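Local coordinates for protein agarase (Microbulbifer thermotolerans, PDB 3WZ1) that cleaves beta-1,4-galactosidic linkages inside agarose chains through this GH16 catalytic domain, giving neoagarotetraose as the main product, at residues A[59-67]-A[81-92]; A[72-80]-A[256-267]. All blocks are in the same frame, centred on the assembly; numbering follows the deposited sequence. Where two conformers were deposited one is given.

Contact 1: residues A[59-67]-A[81-92]; sequences LTEWHPHYS and KPGTNQVYLGSI
H63 brings its imidazole edge-on to the ring of Y88, CD2 lying over the middle of one face, with centroids 4.5 Å apart and planes at 72°; K81 CB covers the opposite face. At the Y88 rim, CE1 meets E61 OE2 at 3.5 Å. The Y66 ring receives Y88 CB over its centre, 3.7 Å from the centroid, and its CE1 sits over a face of the H63 ring. With an alanine in place of Y66, a gap would probably open beside Y88 CB and one face of the H63 ring would lose its cover. S91 CB and T60 CG2 lie on opposite faces of W62, each offset toward the rim, with L89 O at its edge; its NE1 bonds to M238 O. E61, extended with CG anti to the backbone N (chi1 -165°), runs alongside Y88, and its OE1 forms a salt bridge with K81 NZ at 2.8 Å, using its syn lone pair. Between the two layers of side chains the backbones pair in parallel, V87 N to L59 O and E61 N to V87 O, both 2.9 Å. This parallel pairing in an otherwise antiparallel GH16 beta-jelly roll sets W62 about 10 Å, side chain to side chain, from the predicted catalytic residues E129 and E134.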
loop_
_atom_site.group_PDB
_atom_site.type_symbol
_atom_site.label_atom_id
_atom_site.label_comp_id
_atom_site.label_asym_id
_atom_site.label_seq_id
_atom_site.Cartn_x
_atom_site.Cartn_y
_atom_site.Cartn_z
ATOM N N LEU A 59 8.218 3.590 15.497
ATOM C CA LEU A 59 9.648 3.271 15.642
ATOM C C LEU A 59 10.314 3.036 14.270
ATOM O O LEU A 59 11.442 2.579 14.190
ATOM C CB LEU A 59 9.827 2.061 16.557
ATOM C CG LEU A 59 9.191 2.202 17.942
ATOM C CD1 LEU A 59 9.309 0.912 18.720
ATOM C CD2 LEU A 59 9.798 3.379 18.699
ATOM N N THR A 60 9.629 3.407 13.192
ATOM C CA THR A 60 10.143 3.241 11.837
ATOM C C THR A 60 11.311 4.190 11.547
ATOM O O THR A 60 11.261 5.368 11.900
ATOM C CB THR A 60 9.074 3.613 10.792
ATOM O OG1 THR A 60 7.882 2.857 11.051
ATOM C CG2 THR A 60 9.544 3.417 9.345
ATOM N N GLU A 61 12.312 3.659 10.864
ATOM C CA GLU A 61 13.233 4.486 10.141
ATOM C C GLU A 61 13.441 3.908 8.751
ATOM O O GLU A 61 14.118 2.900 8.584
ATOM C CB GLU A 61 14.553 4.635 10.895
ATOM C CG GLU A 61 15.375 5.759 10.339
ATOM C CD GLU A 61 16.726 5.926 11.023
ATOM O OE1 GLU A 61 16.798 5.966 12.265
ATOM O OE2 GLU A 61 17.704 6.049 10.275
ATOM N N TRP A 62 12.805 4.503 7.742
ATOM C CA TRP A 62 12.953 3.973 6.382
ATOM C C TRP A 62 14.399 4.063 5.935
ATOM O O TRP A 62 15.097 5.022 6.251
ATOM C CB TRP A 62 12.030 4.674 5.388
ATOM C CG TRP A 62 10.569 4.407 5.654
ATOM C CD1 TRP A 62 9.968 3.171 5.814
ATOM C CD2 TRP A 62 9.513 5.373 5.740
ATOM N NE1 TRP A 62 8.615 3.325 6.016
ATOM C CE2 TRP A 62 8.312 4.665 5.985
ATOM C CE3 TRP A 62 9.462 6.766 5.622
ATOM C CZ2 TRP A 62 7.081 5.311 6.127
ATOM C CZ3 TRP A 62 8.233 7.400 5.760
ATOM C CH2 TRP A 62 7.060 6.673 6.014
ATOM N N HIS A 63 14.855 3.021 5.257
ATOM C CA HIS A 63 16.272 2.835 4.956
ATOM C C HIS A 63 16.406 2.266 3.543
ATOM O O HIS A 63 15.756 1.269 3.201
ATOM C CB HIS A 63 16.834 1.890 6.003
ATOM C CG HIS A 63 18.329 1.731 5.988
ATOM N ND1 HIS A 63 19.049 1.395 4.865
ATOM C CD2 HIS A 63 19.223 1.768 7.003
ATOM C CE1 HIS A 63 20.328 1.270 5.182
ATOM N NE2 HIS A 63 20.464 1.487 6.473
ATOM N N PRO A 64 17.240 2.894 2.689
ATOM C CA PRO A 64 17.279 2.481 1.288
ATOM C C PRO A 64 17.729 1.023 1.087
ATOM O O PRO A 64 17.335 0.390 0.120
ATOM C CB PRO A 64 18.218 3.511 0.629
ATOM C CG PRO A 64 19.029 4.042 1.744
ATOM C CD PRO A 64 18.143 4.029 2.949
ATOM N N HIS A 65 18.565 0.506 1.977
ATOM C CA HIS A 65 19.102 -0.852 1.793
ATOM C C HIS A 65 18.160 -1.955 2.269
ATOM O O HIS A 65 18.539 -3.111 2.282
ATOM C CB HIS A 65 20.464 -0.996 2.448
ATOM C CG HIS A 65 21.455 0.010 1.959
ATOM N ND1 HIS A 65 22.612 0.318 2.642
ATOM C CD2 HIS A 65 21.446 0.793 0.859
ATOM C CE1 HIS A 65 23.269 1.255 1.986
ATOM N NE2 HIS A 65 22.584 1.566 0.900
ATOM N N TYR A 66 16.953 -1.557 2.661
ATOM C CA TYR A 66 15.888 -2.489 3.085
ATOM C C TYR A 66 14.804 -2.636 2.015
ATOM O O TYR A 66 13.747 -3.215 2.277
ATOM C CB TYR A 66 15.351 -2.095 4.481
ATOM C CG TYR A 66 16.384 -2.354 5.538
ATOM C CD1 TYR A 66 17.530 -1.557 5.620
ATOM C CD2 TYR A 66 16.288 -3.441 6.399
ATOM C CE1 TYR A 66 18.510 -1.816 6.562
ATOM C CE2 TYR A 66 17.278 -3.712 7.333
ATOM C CZ TYR A 66 18.387 -2.877 7.408
ATOM O OH TYR A 66 19.381 -3.164 8.342
ATOM N N SER A 67 15.084 -2.144 0.816
ATOM C CA SER A 67 14.334 -2.508 -0.394
ATOM C C SER A 67 15.288 -3.031 -1.454
ATOM O O SER A 67 16.432 -2.591 -1.543
ATOM C CB SER A 67 13.562 -1.288 -0.923
ATOM O OG SER A 67 14.424 -0.206 -1.223
ATOM N N LYS A 81 17.515 -1.516 14.156
ATOM C CA LYS A 81 18.560 -0.495 14.094
ATOM C C LYS A 81 19.455 -0.723 15.310
ATOM O O LYS A 81 18.969 -0.616 16.446
ATOM C CB LYS A 81 17.942 0.903 14.086
ATOM C CG LYS A 81 18.972 2.013 14.229
ATOM C CD LYS A 81 18.353 3.386 14.107
ATOM C CE LYS A 81 19.415 4.487 14.151
ATOM N NZ LYS A 81 18.733 5.808 14.219
ATOM N N PRO A 82 20.727 -1.099 15.081
ATOM C CA PRO A 82 21.555 -1.529 16.211
ATOM C C PRO A 82 21.661 -0.513 17.346
ATOM O O PRO A 82 21.836 0.677 17.122
ATOM C CB PRO A 82 22.920 -1.795 15.571
ATOM C CG PRO A 82 22.615 -2.154 14.166
ATOM C CD PRO A 82 21.423 -1.317 13.795
ATOM N N GLY A 83 21.502 -1.017 18.563
ATOM C CA GLY A 83 21.619 -0.215 19.774
ATOM C C GLY A 83 20.444 0.691 20.073
ATOM O O GLY A 83 20.549 1.590 20.907
ATOM N N THR A 84 19.325 0.490 19.377
ATOM C CA THR A 84 18.143 1.323 19.565
ATOM C C THR A 84 16.907 0.420 19.607
ATOM O O THR A 84 17.013 -0.799 19.460
ATOM C CB THR A 84 17.944 2.321 18.393
ATOM O OG1 THR A 84 17.448 1.608 17.240
ATOM C CG2 THR A 84 19.225 2.997 18.017
ATOM N N ASN A 85 15.747 1.031 19.791
ATOM C CA ASN A 85 14.466 0.334 19.684
ATOM C C ASN A 85 13.821 0.555 18.315
ATOM O O ASN A 85 12.668 0.165 18.102
ATOM C CB ASN A 85 13.497 0.755 20.804
ATOM C CG ASN A 85 13.072 2.217 20.721
ATOM O OD1 ASN A 85 13.620 2.998 19.944
ATOM N ND2 ASN A 85 12.091 2.597 21.549
ATOM N N GLN A 86 14.545 1.185 17.402
ATOM C CA GLN A 86 13.995 1.532 16.089
ATOM C C GLN A 86 14.084 0.341 15.134
ATOM O O GLN A 86 14.854 -0.594 15.358
ATOM C CB GLN A 86 14.723 2.742 15.473
ATOM C CG GLN A 86 14.722 3.992 16.349
ATOM C CD GLN A 86 13.396 4.726 16.343
ATOM O OE1 GLN A 86 12.600 4.608 17.276
ATOM N NE2 GLN A 86 13.146 5.481 15.283
ATOM N N VAL A 87 13.292 0.411 14.071
ATOM C CA VAL A 87 13.182 -0.638 13.064
ATOM C C VAL A 87 13.479 -0.035 11.704
ATOM O O VAL A 87 12.766 0.843 11.230
ATOM C CB VAL A 87 11.759 -1.231 13.055
ATOM C CG1 VAL A 87 11.692 -2.408 12.108
ATOM C CG2 VAL A 87 11.295 -1.607 14.468
ATOM N N TYR A 88 14.559 -0.493 11.088
ATOM C CA TYR A 88 14.837 -0.159 9.713
ATOM C C TYR A 88 13.869 -0.904 8.805
ATOM O O TYR A 88 13.698 -2.113 8.949
ATOM C CB TYR A 88 16.277 -0.529 9.336
ATOM C CG TYR A 88 17.383 0.369 9.860
ATOM C CD1 TYR A 88 17.227 1.743 9.937
ATOM C CD2 TYR A 88 18.619 -0.180 10.175
ATOM C CE1 TYR A 88 18.271 2.559 10.373
ATOM C CE2 TYR A 88 19.668 0.619 10.605
ATOM C CZ TYR A 88 19.471 1.986 10.694
ATOM O OH TYR A 88 20.514 2.811 11.099
ATOM N N LEU A 89 13.229 -0.165 7.906
ATOM C CA LEU A 89 12.208 -0.719 7.000
ATOM C C LEU A 89 12.371 -0.223 5.575
ATOM O O LEU A 89 12.733 0.942 5.339
ATOM C CB LEU A 89 10.790 -0.359 7.487
ATOM C CG LEU A 89 10.404 -0.879 8.864
ATOM C CD1 LEU A 89 9.048 -0.343 9.285
ATOM C CD2 LEU A 89 10.388 -2.399 8.858
ATOM N N GLY A 90 12.057 -1.083 4.610
ATOM C CA GLY A 90 12.066 -0.677 3.219
ATOM C C GLY A 90 10.931 0.262 2.864
ATOM O O GLY A 90 9.844 0.230 3.478
ATOM N N SER A 91 11.177 1.073 1.843
ATOM C CA SER A 91 10.160 1.945 1.281
ATOM C C SER A 91 10.608 2.415 -0.070
ATOM O O SER A 91 11.766 2.799 -0.223
ATOM C CB SER A 91 9.920 3.165 2.170
ATOM O OG SER A 91 8.949 4.023 1.591
ATOM N N ILE A 92 9.707 2.392 -1.049
ATOM C CA ILE A 92 9.937 3.037 -2.339
ATOM C C ILE A 92 8.703 3.863 -2.688
ATOM O O ILE A 92 7.575 3.568 -2.233
ATOM C CB ILE A 92 10.313 2.020 -3.466
ATOM C CG1 ILE A 92 9.070 1.286 -4.018
ATOM C CG2 ILE A 92 11.397 1.053 -3.001
ATOM C CD1 ILE A 92 9.400 0.473 -5.252
HETATM O O HOH W 1 14.008 1.335 1.051
#

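Contact 2: residues A[72-80]-A[256-267]; sequences GKLAITSGR and LADPNRNTYYVD. With NA (sodium ion), chain B.
K73 reaches across D267 to a shared carboxylate oxygen. Its CB faces V266 O at 3.9 Å; the chain then bends at chi2 (-75°), so that CD comes 3.7 Å from D267 CA, and CE follows toward OD1. A second bend at chi4 (-83°) delivers NZ to D267 OD1 at 3.0 Å, a salt bridge that meets the carboxylate from well above its plane. F186 adds a cation-pi contact to the lysine. The same OD1 binds sodium at 2.4 Å, together with the backbone oxygens of G72 and D267, while D4 and D28 complete the site. Farther along, L74 with V266 and I76 with Y264 form antiparallel hydrogen-bonded pairs flanking the non-hydrogen-bonded pair A75 with Y265. Beyond the break at T77, S78 OG gives its proton to N262 O at 2.8 Å, in the carbonyl plane on a lone pair, and N262 ND2 holds L256 O. L256 CD1 lies over the centre of the R80 guanidinium, 3.5 Å from CZ, while D253 binds that group through NE. Since D267 OD1 serves both sodium and ammonium, and R107 pairs with OD2, the surrounding positive charge would probably keep this buried carboxylate ionised.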
loop_
_atom_site.group_PDB
_atom_site.type_symbol
_atom_site.label_atom_id
_atom_site.label_comp_id
_atom_site.label_asym_id
_atom_site.label_seq_id
_atom_site.Cartn_x
_atom_site.Cartn_y
_atom_site.Cartn_z
ATOM N N GLY A 72 12.066 -11.713 -9.586
ATOM C CA GLY A 72 10.725 -11.332 -10.070
ATOM C C GLY A 72 9.863 -10.572 -9.056
ATOM O O GLY A 72 8.668 -10.341 -9.286
ATOM N N LYS A 73 10.449 -10.185 -7.936
ATOM C CA LYS A 73 9.690 -9.554 -6.853
ATOM C C LYS A 73 10.421 -8.335 -6.335
ATOM O O LYS A 73 11.650 -8.342 -6.219
ATOM C CB LYS A 73 9.549 -10.508 -5.658
ATOM C CG LYS A 73 9.010 -11.901 -5.967
ATOM C CD LYS A 73 7.540 -11.842 -6.229
ATOM C CE LYS A 73 6.933 -13.222 -6.460
ATOM N NZ LYS A 73 7.127 -13.654 -7.875
ATOM N N LEU A 74 9.650 -7.316 -5.978
ATOM C CA LEU A 74 10.145 -6.297 -5.060
ATOM C C LEU A 74 10.085 -6.844 -3.643
ATOM O O LEU A 74 9.070 -7.392 -3.220
ATOM C CB LEU A 74 9.302 -5.030 -5.174
ATOM C CG LEU A 74 9.485 -3.948 -4.108
ATOM C CD1 LEU A 74 10.818 -3.236 -4.260
ATOM C CD2 LEU A 74 8.355 -2.953 -4.224
ATOM N N ALA A 75 11.188 -6.678 -2.903
ATOM C CA ALA A 75 11.272 -7.077 -1.505
ATOM C C ALA A 75 11.425 -5.843 -0.648
ATOM O O ALA A 75 12.279 -4.991 -0.925
ATOM C CB ALA A 75 12.457 -8.008 -1.268
ATOM N N ILE A 76 10.569 -5.752 0.360
ATOM C CA ILE A 76 10.634 -4.768 1.413
ATOM C C ILE A 76 10.955 -5.540 2.683
ATOM O O ILE A 76 10.120 -6.328 3.174
ATOM C CB ILE A 76 9.288 -4.045 1.569
ATOM C CG1 ILE A 76 8.846 -3.337 0.292
ATOM C CG2 ILE A 76 9.303 -3.101 2.778
ATOM C CD1 ILE A 76 9.779 -2.236 -0.185
ATOM N N THR A 77 12.131 -5.303 3.251
ATOM C CA THR A 77 12.541 -6.056 4.434
ATOM C C THR A 77 12.652 -5.137 5.666
ATOM O O THR A 77 12.268 -3.963 5.633
ATOM C CB THR A 77 13.778 -6.915 4.130
ATOM O OG1 THR A 77 13.965 -7.905 5.156
ATOM C CG2 THR A 77 15.014 -6.062 3.959
ATOM N N SER A 78 13.100 -5.729 6.760
ATOM C CA SER A 78 13.085 -5.114 8.073
ATOM C C SER A 78 14.293 -5.596 8.863
ATOM O O SER A 78 14.823 -6.695 8.631
ATOM C CB SER A 78 11.797 -5.443 8.820
ATOM O OG SER A 78 11.618 -6.839 8.987
ATOM N N GLY A 79 14.722 -4.771 9.806
ATOM C CA GLY A 79 15.794 -5.152 10.725
ATOM C C GLY A 79 15.861 -4.209 11.889
ATOM O O GLY A 79 15.335 -3.101 11.826
ATOM N N ARG A 80 16.490 -4.656 12.968
ATOM C CA ARG A 80 16.694 -3.800 14.128
ATOM C C ARG A 80 17.772 -2.774 13.804
ATOM O O ARG A 80 18.826 -3.128 13.239
ATOM C CB ARG A 80 17.129 -4.621 15.334
ATOM C CG ARG A 80 17.440 -3.784 16.577
ATOM C CD ARG A 80 16.222 -3.082 17.129
ATOM N NE ARG A 80 15.268 -4.037 17.669
ATOM C CZ ARG A 80 13.948 -3.900 17.665
ATOM N NH1 ARG A 80 13.351 -2.816 17.151
ATOM N NH2 ARG A 80 13.198 -4.868 18.190
ATOM N N LEU A 256 12.654 -9.853 13.792
ATOM C CA LEU A 256 13.380 -9.063 12.805
ATOM C C LEU A 256 14.560 -9.809 12.204
ATOM O O LEU A 256 14.950 -9.560 11.075
ATOM C CB LEU A 256 13.870 -7.756 13.435
ATOM C CG LEU A 256 12.762 -6.763 13.755
ATOM C CD1 LEU A 256 13.262 -5.749 14.753
ATOM C CD2 LEU A 256 12.266 -6.087 12.492
ATOM N N ALA A 257 15.118 -10.737 12.980
ATOM C CA ALA A 257 16.216 -11.545 12.521
ATOM C C ALA A 257 15.824 -12.741 11.671
ATOM O O ALA A 257 16.695 -13.357 11.070
ATOM C CB ALA A 257 17.046 -11.991 13.703
ATOM N N ASP A 258 14.535 -13.056 11.631
ATOM C CA ASP A 258 14.028 -14.247 10.923
ATOM C C ASP A 258 13.733 -13.970 9.440
ATOM O O ASP A 258 12.770 -13.279 9.125
ATOM C CB ASP A 258 12.766 -14.738 11.648
ATOM C CG ASP A 258 12.269 -16.058 11.117
ATOM O OD1 ASP A 258 12.723 -16.461 10.049
ATOM O OD2 ASP A 258 11.422 -16.660 11.792
ATOM N N PRO A 259 14.569 -14.484 8.528
ATOM C CA PRO A 259 14.434 -14.165 7.112
ATOM C C PRO A 259 13.163 -14.727 6.500
ATOM O O PRO A 259 12.770 -14.293 5.418
ATOM C CB PRO A 259 15.666 -14.814 6.476
ATOM C CG PRO A 259 16.069 -15.875 7.412
ATOM C CD PRO A 259 15.677 -15.429 8.772
ATOM N N ASN A 260 12.543 -15.683 7.171
ATOM C CA ASN A 260 11.286 -16.245 6.687
ATOM C C ASN A 260 10.066 -15.473 7.110
ATOM O O ASN A 260 8.963 -15.791 6.637
ATOM C CB ASN A 260 11.134 -17.701 7.132
ATOM C CG ASN A 260 12.020 -18.630 6.350
ATOM O OD1 ASN A 260 13.061 -18.223 5.816
ATOM N ND2 ASN A 260 11.605 -19.884 6.241
ATOM N N ARG A 261 10.235 -14.481 7.981
ATOM C CA ARG A 261 9.125 -13.656 8.445
ATOM C C ARG A 261 9.261 -12.184 8.135
ATOM O O ARG A 261 8.253 -11.489 8.046
ATOM C CB ARG A 261 8.952 -13.838 9.952
ATOM C CG ARG A 261 8.354 -15.191 10.283
ATOM C CD ARG A 261 7.956 -15.251 11.736
ATOM N NE ARG A 261 9.116 -15.458 12.584
ATOM C CZ ARG A 261 9.112 -15.324 13.900
ATOM N NH1 ARG A 261 7.998 -14.950 14.512
ATOM N NH2 ARG A 261 10.241 -15.544 14.595
ATOM N N ASN A 262 10.489 -11.711 7.949
ATOM C CA ASN A 262 10.751 -10.281 8.079
ATOM C C ASN A 262 10.610 -9.505 6.778
ATOM O O ASN A 262 10.947 -8.323 6.726
ATOM C CB ASN A 262 12.148 -10.073 8.706
ATOM C CG ASN A 262 13.283 -10.516 7.799
ATOM O OD1 ASN A 262 13.087 -10.908 6.653
ATOM N ND2 ASN A 262 14.511 -10.434 8.321
ATOM N N THR A 263 10.075 -10.143 5.740
ATOM C CA THR A 263 10.056 -9.530 4.424
ATOM C C THR A 263 8.676 -9.590 3.782
ATOM O O THR A 263 7.996 -10.624 3.819
ATOM C CB THR A 263 11.114 -10.171 3.498
ATOM O OG1 THR A 263 12.398 -10.076 4.134
ATOM C CG2 THR A 263 11.187 -9.467 2.171
ATOM N N TYR A 264 8.316 -8.457 3.177
ATOM C CA TYR A 264 7.049 -8.237 2.442
ATOM C C TYR A 264 7.402 -8.238 0.975
ATOM O O TYR A 264 8.326 -7.542 0.571
ATOM C CB TYR A 264 6.492 -6.880 2.887
ATOM C CG TYR A 264 5.452 -6.154 2.052
ATOM C CD1 TYR A 264 4.360 -6.808 1.478
ATOM C CD2 TYR A 264 5.516 -4.782 1.908
ATOM C CE1 TYR A 264 3.411 -6.110 0.770
ATOM C CE2 TYR A 264 4.541 -4.070 1.222
ATOM C CZ TYR A 264 3.502 -4.741 0.626
ATOM O OH TYR A 264 2.529 -4.022 -0.075
ATOM N N TYR A 265 6.713 -9.047 0.171
ATOM C CA TYR A 265 7.061 -9.218 -1.248
ATOM C C TYR A 265 5.963 -8.725 -2.150
ATOM O O TYR A 265 4.791 -8.999 -1.897
ATOM C CB TYR A 265 7.317 -10.697 -1.601
ATOM C CG TYR A 265 8.470 -11.310 -0.872
ATOM C CD1 TYR A 265 9.767 -11.164 -1.329
ATOM C CD2 TYR A 265 8.255 -12.052 0.279
ATOM C CE1 TYR A 265 10.829 -11.743 -0.656
ATOM C CE2 TYR A 265 9.312 -12.612 0.965
ATOM C CZ TYR A 265 10.584 -12.465 0.484
ATOM O OH TYR A 265 11.643 -13.019 1.194
ATOM N N VAL A 266 6.350 -8.021 -3.204
ATOM C CA VAL A 266 5.395 -7.506 -4.184
ATOM C C VAL A 266 5.753 -8.063 -5.549
ATOM O O VAL A 266 6.807 -7.769 -6.095
ATOM C CB VAL A 266 5.377 -5.964 -4.152
ATOM C CG1 VAL A 266 4.472 -5.405 -5.255
ATOM C CG2 VAL A 266 4.934 -5.487 -2.781
ATOM N N ASP A 267 4.864 -8.892 -6.096
ATOM C CA ASP A 267 5.034 -9.451 -7.441
ATOM C C ASP A 267 4.852 -8.382 -8.511
ATOM O O ASP A 267 5.583 -8.342 -9.511
ATOM C CB ASP A 267 4.040 -10.608 -7.670
ATOM C CG ASP A 267 4.371 -11.436 -8.886
ATOM O OD1 ASP A 267 5.543 -11.509 -9.305
ATOM O OD2 ASP A 267 3.424 -12.040 -9.443
HETATM NA NA NA B . 6.818 -9.950 -10.616
#

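From the N terminus, residues 59-67 come first; the chain continues through strand 67-70, turns into 72-80, and reaches 81-92, where contact 1 closes a short loop of 13 intervening residues. The first half of contact 2 lies within that loop, but its partner, 256-267, is separated from 72-80 by 175 residues, which include 81-92 and the predicted catalytic pair E129 and E134. The segments thus alternate and the two contacts cross. Strand 73-80 runs between strands 87-94 and 264-276, pairing antiparallel with both. Probable hydrogen bonds from T77 N to Y66 O and from Y88 N to G79 O join 72-80 to both segments of contact 1, while contact 2 ties this early portion of the jelly roll to its final strand.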